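Local atomic coordinates of beta-lactamase (Escherichia coli, PDB entry 6PQ9), a protein that probably hydrolyses beta-lactam antibiotics to substituted beta-amino acids, as a class A beta-lactamase of the extended-spectrum type, and so confers drug resistance. Residues 148-153 with 162-167; 75-80 with 142-147; 106-111 with 121-126. The protein carries 1 engineered substitution. All blocks are in the same frame, centred on the assembly; numbering follows the deposited sequence.

Interaction 1 of 3, residues 148-153 with 162-167; sequences NKVHNF and ISIKAT
Asn148 meets Ile164 and Lys165 through a water. Its ND2 gives a hydrogen bond to water 1 (3.1 Å), which donates to the backbone O of Ile164 and weakly accepts from Lys165 NZ, so that one water ties together a side-chain amide on the helix, a backbone carbonyl and, weakly, a lysine ammonium at the exposed edge of the contact. The other end of the same amide, Asn148 OD1, receives a weak bond from Asn152 ND2 one turn on. Val150 works on the buried side: its CG1 lies 3.8 Å from Ile164 CD1, the two side chains crossing at about a right angle. Phe141 and Val144 of helix 134-144 and Leu74 of helix 70-85 also pack on Val150. His151 turns its imidazole toward the strand, CG anti to the backbone N (chi1 161°), which sets the ring edge against Ile162. There ND1 makes a weak, bent hydrogen bond to Ile162 O, 3.4 Å long with an N-H...O angle of 137°, the carbonyl oxygen lying in the ring plane. Water 2 sits close to both segments, 3.1 Å from His151 O and 2.8 Å from Ile162 O. The CA atoms of His151 and Ile164 are 5.5 Å apart. Helix 147-156 thereby rests on Ile162 and Ile164, at and just past a short, weakly bonded outer strand of a small three-stranded antiparallel sheet, where the chain of the class A beta-lactamase fold runs on toward what is probably the omega loop.

Interaction 2 of 3, residues 75-80 with 142-147; sequences ALAVLD and RFVGGT
In the conformer of Val78 given, one of two modelled, the closest apolar contact between helix 70-85 and the end of helix 134-144 is that of Val78 CG2 with Val144 CG1, at 3.6 Å. The same Val144 methyl also lies 3.7 Å from Val78 CA, so it rests on the helix backbone as well as on the side chain. Val144 CG1 is swung anti to its own carbonyl carbon (chi1 -65°), which carries it over to helix 70-85, where the Ala77 methyl adds a looser touch. The second branch of Val78 serves the aromatic neighbour: CG1 approaches Phe143 CD2 at 4.2 Å, obliquely to the ring.

Helix 70-85 is the buried helix at the heart of the all-alpha domain of class A beta-lactamases; here helix 147-156 presses Phe153 on Ala77, helix 121-130 places Leu125 against Ala75 and Leu79, and helix 203-214 contributes Leu209.

Charge enters around the edges. Lys81 makes a cation-pi interaction with Phe143, whereas Arg142 NE forms a salt bridge with Glu99, outside the two segments.

In the backbone, Gly145, at positive phi (102°), leaves helical geometry in a Schellman motif, with two bonds back into the last turn of helix 134-144; Gly145 N to Arg142 O (3.3 Å) is one. Gly146, also at positive phi, occupies the N-cap position of helix 147-156, whose first residue, Thr147, has its OG1 hydrogen-bonded to a glycerol, probably from the crystallisation liquor.

Interaction 3 of 3, residues 106-111 with 121-126; sequences SPLRDK and ISEILK
Ser106 OG is gripped by several groups, and it starts the short helix whose Leu108 packs on Ile124 of the facing helix. As N-cap it accepts from Arg109 N at 3.1 Å, nearly straight at 163°; Asp133 OD1 bonds to it as well, and Asn135 ND2 weakly. Asp133, which also takes the Leu108 N-H on its OD2, is probably the aspartate of the Ser-Asp-Asn motif of class A beta-lactamases, so the cap ties helix 107-111 to the turn after helix 121-130. The segment axes of the two helices lie 11.3 Å apart at 124°, and the gap is bridged by side chains alone. Leu108 CD2 stands 4.3 Å from Ile124 CG2. Leu108 and Glu123 run past each other in opposite directions, with Leu108 CD1 4.2 Å from Glu123 OE2. Glu123 has CG anti to its backbone N (chi1 -177°), and this stretches the carboxylate across toward helix 107-111, where OE2 is hydrogen-bonded to Tyr112 OH. Lys111 lays its aliphatic part beside that oxygen, with CD and CE both 4.0 Å from Glu123 OE2. A bend at its last torsion leaves Lys111 NZ 4.9 Å from Glu123 OE2, too far for a salt bridge, though the charges probably attract.

How the interactions relate
The first segment along the chain lies on helix 70-85; its partner in interaction 2 comes 62 residues later. Within that long excursion interaction 3 closes a short loop, from 106-111 across strand 117-120 to 121-126. Helix 121-130 leads into helix 134-144, where interaction 2 closes; interaction 1 then opens on the next helix and closes at 162-167, in series. Interaction 2 is the middle: Leu79 and Ala75 touch Leu125 of interaction 3, while Asp80 touches Phe153 of interaction 1. Interactions 1 and 3 do not touch, nearest atoms about 11 Å apart; interaction 2 joins helices 70-85 and 134-144, interaction 3 helices 107-111 and 121-130, interaction 1 helix 147-156 and the chain at 162-164.

Interaction 1 of 3, residues 148-153 with 162-167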
loop_
_atom_site.group_PDB
_atom_site.type_symbol
_atom_site.label_atom_id
_atom_site.label_comp_id
_atom_site.label_asym_id
_atom_site.label_seq_id
_atom_site.Cartn_x
_atom_site.Cartn_y
_atom_site.Cartn_z
ATOM N N ASN A 148 6.098 16.265 -1.466
ATOM C CA ASN A 148 6.041 16.718 -2.848
ATOM C C ASN A 148 7.071 16.001 -3.715
ATOM O O ASN A 148 6.791 15.672 -4.876
ATOM C CB ASN A 148 6.238 18.231 -2.913
ATOM C CG ASN A 148 5.977 18.788 -4.307
ATOM O OD1 ASN A 148 6.872 19.354 -4.942
ATOM N ND2 ASN A 148 4.750 18.609 -4.799
ATOM N N LYS A 149 8.261 15.727 -3.165
ATOM C CA LYS A 149 9.269 14.988 -3.922
ATOM C C LYS A 149 8.764 13.608 -4.312
ATOM O O LYS A 149 8.991 13.156 -5.442
ATOM C CB LYS A 149 10.564 14.849 -3.118
ATOM C CG LYS A 149 11.399 16.109 -2.980
ATOM C CD LYS A 149 11.324 16.984 -4.213
ATOM C CE LYS A 149 12.523 17.916 -4.316
ATOM N NZ LYS A 149 13.694 17.236 -4.968
ATOM N N VAL A 150 8.094 12.908 -3.385
ATOM C CA VAL A 150 7.542 11.600 -3.723
ATOM C C VAL A 150 6.447 11.749 -4.773
ATOM O O VAL A 150 6.348 10.938 -5.707
ATOM C CB VAL A 150 7.031 10.865 -2.461
ATOM C CG1 VAL A 150 6.603 9.440 -2.815
ATOM C CG2 VAL A 150 8.102 10.821 -1.377
ATOM N N HIS A 151 5.608 12.786 -4.643
ATOM C CA HIS A 151 4.550 13.009 -5.628
ATOM C C HIS A 151 5.126 13.236 -7.022
ATOM O O HIS A 151 4.617 12.692 -8.009
ATOM C CB HIS A 151 3.680 14.203 -5.242
ATOM C CG HIS A 151 2.897 14.752 -6.397
ATOM N ND1 HIS A 151 1.663 14.251 -6.763
ATOM C CD2 HIS A 151 3.193 15.724 -7.298
ATOM C CE1 HIS A 151 1.226 14.902 -7.828
ATOM N NE2 HIS A 151 2.136 15.797 -8.175
ATOM N N ASN A 152 6.178 14.055 -7.118
ATOM C CA ASN A 152 6.822 14.299 -8.403
ATOM C C ASN A 152 7.418 13.023 -8.978
ATOM O O ASN A 152 7.297 12.759 -10.181
ATOM C CB ASN A 152 7.910 15.358 -8.254
ATOM C CG ASN A 152 7.352 16.717 -7.888
ATOM O OD1 ASN A 152 6.194 17.035 -8.196
ATOM N ND2 ASN A 152 8.170 17.529 -7.228
ATOM N N PHE A 153 8.078 12.224 -8.134
ATOM C CA PHE A 153 8.718 11.001 -8.611
ATOM C C PHE A 153 7.691 10.028 -9.191
ATOM O O PHE A 153 7.916 9.425 -10.247
ATOM C CB PHE A 153 9.508 10.368 -7.466
ATOM C CG PHE A 153 9.785 8.908 -7.657
ATOM C CD1 PHE A 153 10.844 8.491 -8.449
ATOM C CD2 PHE A 153 8.979 7.950 -7.052
ATOM C CE1 PHE A 153 11.098 7.160 -8.630
ATOM C CE2 PHE A 153 9.223 6.613 -7.242
ATOM C CZ PHE A 153 10.293 6.215 -8.025
ATOM N N ILE A 162 -2.486 10.211 -8.252
ATOM C CA ILE A 162 -2.044 9.926 -6.895
ATOM C C ILE A 162 -1.682 11.256 -6.263
ATOM O O ILE A 162 -0.840 11.989 -6.790
ATOM C CB ILE A 162 -0.857 8.947 -6.855
ATOM C CG1 ILE A 162 -1.233 7.615 -7.525
ATOM C CG2 ILE A 162 -0.405 8.723 -5.400
ATOM C CD1 ILE A 162 -0.054 6.633 -7.699
ATOM N N SER A 163 -2.324 11.579 -5.151
ATOM C CA SER A 163 -2.012 12.783 -4.393
ATOM C C SER A 163 -1.297 12.376 -3.110
ATOM O O SER A 163 -1.820 11.570 -2.331
ATOM C CB SER A 163 -3.287 13.571 -4.098
ATOM O OG SER A 163 -3.069 14.650 -3.213
ATOM N N ILE A 164 -0.103 12.922 -2.901
ATOM C CA ILE A 164 0.715 12.634 -1.725
ATOM C C ILE A 164 1.054 13.984 -1.100
ATOM O O ILE A 164 1.977 14.668 -1.554
ATOM C CB ILE A 164 1.986 11.841 -2.073
ATOM C CG1 ILE A 164 1.625 10.446 -2.608
ATOM C CG2 ILE A 164 2.941 11.739 -0.858
ATOM C CD1 ILE A 164 2.836 9.667 -3.154
ATOM N N LYS A 165 0.323 14.365 -0.047
ATOM C CA LYS A 165 0.486 15.681 0.558
ATOM C C LYS A 165 0.827 15.683 2.042
ATOM O O LYS A 165 1.294 16.711 2.529
ATOM C CB LYS A 165 -0.783 16.525 0.343
ATOM C CG LYS A 165 -1.208 16.558 -1.118
ATOM C CD LYS A 165 -1.938 17.818 -1.498
ATOM C CE LYS A 165 -1.946 17.999 -3.023
ATOM N NZ LYS A 165 -0.578 17.834 -3.627
ATOM N N ALA A 166 0.615 14.590 2.776
ATOM C CA ALA A 166 0.717 14.623 4.234
ATOM C C ALA A 166 1.602 13.506 4.766
ATOM O O ALA A 166 1.506 12.354 4.323
ATOM C CB ALA A 166 -0.655 14.507 4.898
ATOM N N THR A 167 2.448 13.851 5.738
ATOM C CA THR A 167 3.229 12.868 6.462
ATOM C C THR A 167 2.341 12.138 7.467
ATOM O O THR A 167 1.150 12.428 7.619
ATOM C CB THR A 167 4.398 13.531 7.182
ATOM O OG1 THR A 167 3.888 14.348 8.239
ATOM C CG2 THR A 167 5.198 14.386 6.227
HETATM O O HOH W 1 2.320 17.318 -3.404
HETATM O O HOH W 2 1.816 11.476 -7.470
#

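Interaction 2 of 3, residues 75-80 with 142-147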
loop_
_atom_site.group_PDB
_atom_site.type_symbol
_atom_site.label_atom_id
_atom_site.label_comp_id
_atom_site.label_asym_id
_atom_site.label_seq_id
_atom_site.Cartn_x
_atom_site.Cartn_y
_atom_site.Cartn_z
ATOM N N ALA A 75 8.612 3.928 -0.486
ATOM C CA ALA A 75 9.727 2.990 -0.603
ATOM C C ALA A 75 10.346 3.030 -2.003
ATOM O O ALA A 75 11.576 3.020 -2.142
ATOM C CB ALA A 75 9.271 1.572 -0.249
ATOM N N LEU A 76 9.508 3.084 -3.047
ATOM C CA LEU A 76 10.000 3.327 -4.407
ATOM C C LEU A 76 10.885 4.567 -4.466
ATOM O O LEU A 76 11.988 4.536 -5.021
ATOM C CB LEU A 76 8.827 3.495 -5.379
ATOM C CG LEU A 76 7.906 2.296 -5.594
ATOM C CD1 LEU A 76 6.798 2.665 -6.552
ATOM C CD2 LEU A 76 8.670 1.063 -6.070
ATOM N N ALA A 77 10.418 5.672 -3.886
ATOM C CA ALA A 77 11.173 6.912 -3.986
ATOM C C ALA A 77 12.523 6.800 -3.287
ATOM O O ALA A 77 13.530 7.310 -3.797
ATOM C CB ALA A 77 10.359 8.074 -3.421
ATOM N N VAL A 78 12.574 6.133 -2.123
ATOM C CA VAL A 78 13.829 5.992 -1.383
ATOM C C VAL A 78 14.816 5.134 -2.167
ATOM O O VAL A 78 15.999 5.471 -2.314
ATOM C CB VAL A 78 13.570 5.390 0.014
ATOM C CG1 VAL A 78 14.912 5.020 0.720
ATOM C CG2 VAL A 78 12.718 6.322 0.877
ATOM N N LEU A 79 14.341 3.992 -2.674
ATOM C CA LEU A 79 15.237 3.080 -3.372
ATOM C C LEU A 79 15.721 3.693 -4.672
ATOM O O LEU A 79 16.897 3.556 -5.031
ATOM C CB LEU A 79 14.534 1.745 -3.616
ATOM C CG LEU A 79 14.299 1.008 -2.292
ATOM C CD1 LEU A 79 13.343 -0.180 -2.445
ATOM C CD2 LEU A 79 15.645 0.589 -1.692
ATOM N N ASP A 80 14.835 4.403 -5.371
ATOM C CA ASP A 80 15.227 5.090 -6.595
ATOM C C ASP A 80 16.362 6.071 -6.332
ATOM O O ASP A 80 17.363 6.095 -7.059
ATOM C CB ASP A 80 14.023 5.806 -7.197
ATOM C CG ASP A 80 14.356 6.483 -8.507
ATOM O OD1 ASP A 80 14.571 5.743 -9.490
ATOM O OD2 ASP A 80 14.421 7.740 -8.543
ATOM N N ARG A 142 11.628 12.670 5.043
ATOM C CA ARG A 142 12.708 13.635 5.215
ATOM C C ARG A 142 13.902 13.276 4.348
ATOM O O ARG A 142 14.520 14.160 3.738
ATOM C CB ARG A 142 13.119 13.703 6.689
ATOM C CG ARG A 142 12.223 14.593 7.533
ATOM C CD ARG A 142 12.203 14.185 8.995
ATOM N NE ARG A 142 13.269 14.824 9.765
ATOM C CZ ARG A 142 13.099 15.885 10.564
ATOM N NH1 ARG A 142 14.134 16.395 11.243
ATOM N NH2 ARG A 142 11.893 16.438 10.692
ATOM N N PHE A 143 14.223 11.978 4.259
ATOM C CA PHE A 143 15.397 11.544 3.502
ATOM C C PHE A 143 15.259 11.865 2.018
ATOM O O PHE A 143 16.237 12.250 1.372
ATOM C CB PHE A 143 15.647 10.050 3.714
ATOM C CG PHE A 143 16.847 9.524 2.969
ATOM C CD1 PHE A 143 18.129 9.991 3.264
ATOM C CD2 PHE A 143 16.704 8.565 1.976
ATOM C CE1 PHE A 143 19.251 9.509 2.578
ATOM C CE2 PHE A 143 17.828 8.072 1.283
ATOM C CZ PHE A 143 19.105 8.554 1.590
ATOM N N VAL A 144 14.051 11.714 1.457
ATOM C CA VAL A 144 13.848 11.947 0.030
ATOM C C VAL A 144 13.395 13.365 -0.286
ATOM O O VAL A 144 13.113 13.664 -1.452
ATOM C CB VAL A 144 12.818 10.976 -0.580
ATOM C CG1 VAL A 144 13.328 9.556 -0.514
ATOM C CG2 VAL A 144 11.453 11.123 0.099
ATOM N N GLY A 145 13.271 14.233 0.706
ATOM C CA GLY A 145 12.997 15.630 0.450
ATOM C C GLY A 145 11.572 16.096 0.647
ATOM O O GLY A 145 11.266 17.240 0.291
ATOM N N GLY A 146 10.697 15.266 1.195
ATOM C CA GLY A 146 9.347 15.673 1.519
ATOM C C GLY A 146 8.318 15.001 0.629
ATOM O O GLY A 146 8.637 14.309 -0.338
ATOM N N THR A 147 7.045 15.231 0.987
ATOM C CA THR A 147 5.932 14.583 0.293
ATOM C C THR A 147 5.880 14.983 -1.176
ATOM O O THR A 147 5.630 14.141 -2.052
ATOM C CB THR A 147 4.598 14.927 0.970
ATOM O OG1 THR A 147 4.605 16.292 1.395
ATOM C CG2 THR A 147 4.354 14.043 2.167
#

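Interaction 3 of 3, residues 106-111 with 121-126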
loop_
_atom_site.group_PDB
_atom_site.type_symbol
_atom_site.label_atom_id
_atom_site.label_comp_id
_atom_site.label_asym_id
_atom_site.label_seq_id
_atom_site.Cartn_x
_atom_site.Cartn_y
_atom_site.Cartn_z
ATOM N N SER A 106 4.812 2.439 15.892
ATOM C CA SER A 106 6.224 2.563 15.576
ATOM C C SER A 106 7.061 1.521 16.300
ATOM O O SER A 106 7.556 1.783 17.405
ATOM C CB SER A 106 6.723 3.966 15.928
ATOM O OG SER A 106 8.088 4.123 15.587
ATOM N N PRO A 107 7.253 0.342 15.716
ATOM C CA PRO A 107 8.245 -0.594 16.272
ATOM C C PRO A 107 9.628 0.011 16.428
ATOM O O PRO A 107 10.391 -0.408 17.309
ATOM C CB PRO A 107 8.243 -1.743 15.256
ATOM C CG PRO A 107 6.861 -1.705 14.657
ATOM C CD PRO A 107 6.410 -0.273 14.677
ATOM N N LEU A 108 9.973 0.989 15.591
ATOM C CA LEU A 108 11.266 1.649 15.702
ATOM C C LEU A 108 11.397 2.352 17.045
ATOM O O LEU A 108 12.407 2.200 17.741
ATOM C CB LEU A 108 11.441 2.644 14.553
ATOM C CG LEU A 108 12.417 2.381 13.400
ATOM C CD1 LEU A 108 12.920 0.962 13.397
ATOM C CD2 LEU A 108 11.812 2.760 12.049
ATOM N N ARG A 109 10.383 3.135 17.427
ATOM C CA ARG A 109 10.431 3.806 18.720
ATOM C C ARG A 109 10.449 2.796 19.860
ATOM O O ARG A 109 11.135 3.001 20.867
ATOM C CB ARG A 109 9.245 4.752 18.886
ATOM C CG ARG A 109 9.276 5.535 20.206
ATOM C CD ARG A 109 7.962 5.396 20.960
ATOM N NE ARG A 109 6.865 5.795 20.095
ATOM C CZ ARG A 109 5.907 4.985 19.650
ATOM N NH1 ARG A 109 5.868 3.700 20.007
ATOM N NH2 ARG A 109 4.985 5.481 18.835
ATOM N N ASP A 110 9.710 1.695 19.713
ATOM C CA ASP A 110 9.688 0.678 20.758
ATOM C C ASP A 110 11.055 0.033 20.938
ATOM O O ASP A 110 11.406 -0.371 22.050
ATOM C CB ASP A 110 8.640 -0.396 20.436
ATOM C CG ASP A 110 7.213 0.133 20.499
ATOM O OD1 ASP A 110 6.986 1.190 21.131
ATOM O OD2 ASP A 110 6.316 -0.509 19.904
ATOM N N LYS A 111 11.830 -0.085 19.865
ATOM C CA LYS A 111 13.144 -0.704 19.953
ATOM C C LYS A 111 14.231 0.272 20.397
ATOM O O LYS A 111 15.171 -0.137 21.082
ATOM C CB LYS A 111 13.510 -1.325 18.606
ATOM C CG LYS A 111 14.747 -2.204 18.637
ATOM C CD LYS A 111 15.021 -2.784 17.263
ATOM C CE LYS A 111 16.399 -3.433 17.194
ATOM N NZ LYS A 111 16.321 -4.927 17.117
ATOM N N ILE A 121 19.413 2.470 6.446
ATOM C CA ILE A 121 18.205 2.688 5.655
ATOM C C ILE A 121 17.451 1.372 5.476
ATOM O O ILE A 121 16.213 1.327 5.529
ATOM C CB ILE A 121 18.588 3.351 4.323
ATOM C CG1 ILE A 121 19.184 4.739 4.632
ATOM C CG2 ILE A 121 17.379 3.438 3.397
ATOM C CD1 ILE A 121 19.892 5.413 3.464
ATOM N N SER A 122 18.198 0.277 5.317
ATOM C CA SER A 122 17.625 -1.061 5.281
ATOM C C SER A 122 16.684 -1.313 6.461
ATOM O O SER A 122 15.529 -1.724 6.276
ATOM C CB SER A 122 18.760 -2.081 5.265
ATOM O OG SER A 122 18.283 -3.372 4.949
ATOM N N GLU A 123 17.151 -1.055 7.688
ATOM C CA GLU A 123 16.318 -1.342 8.851
ATOM C C GLU A 123 15.110 -0.404 8.928
ATOM O O GLU A 123 14.015 -0.829 9.321
ATOM C CB GLU A 123 17.141 -1.270 10.140
ATOM C CG GLU A 123 16.305 -1.638 11.378
ATOM C CD GLU A 123 17.026 -1.419 12.703
ATOM O OE1 GLU A 123 18.269 -1.312 12.709
ATOM O OE2 GLU A 123 16.340 -1.378 13.749
ATOM N N ILE A 124 15.281 0.869 8.560
ATOM C CA ILE A 124 14.152 1.798 8.559
ATOM C C ILE A 124 13.134 1.409 7.491
ATOM O O ILE A 124 11.919 1.508 7.707
ATOM C CB ILE A 124 14.641 3.245 8.364
ATOM C CG1 ILE A 124 15.689 3.610 9.420
ATOM C CG2 ILE A 124 13.463 4.214 8.408
ATOM C CD1 ILE A 124 16.597 4.746 9.015
ATOM N N LEU A 125 13.611 0.972 6.320
ATOM C CA LEU A 125 12.715 0.554 5.248
ATOM C C LEU A 125 11.939 -0.700 5.625
ATOM O O LEU A 125 10.752 -0.823 5.308
ATOM C CB LEU A 125 13.516 0.291 3.975
ATOM C CG LEU A 125 13.640 1.424 2.969
ATOM C CD1 LEU A 125 14.578 0.966 1.873
ATOM C CD2 LEU A 125 12.264 1.779 2.430
ATOM N N LYS A 126 12.617 -1.666 6.240
ATOM C CA LYS A 126 11.949 -2.884 6.671
ATOM C C LYS A 126 10.814 -2.561 7.646
ATOM O O LYS A 126 9.677 -3.018 7.468
ATOM C CB LYS A 126 12.985 -3.829 7.284
ATOM C CG LYS A 126 12.411 -5.033 8.011
ATOM C CD LYS A 126 11.858 -6.070 7.039
ATOM C CE LYS A 126 11.535 -7.367 7.758
ATOM N NZ LYS A 126 10.537 -8.188 7.009
#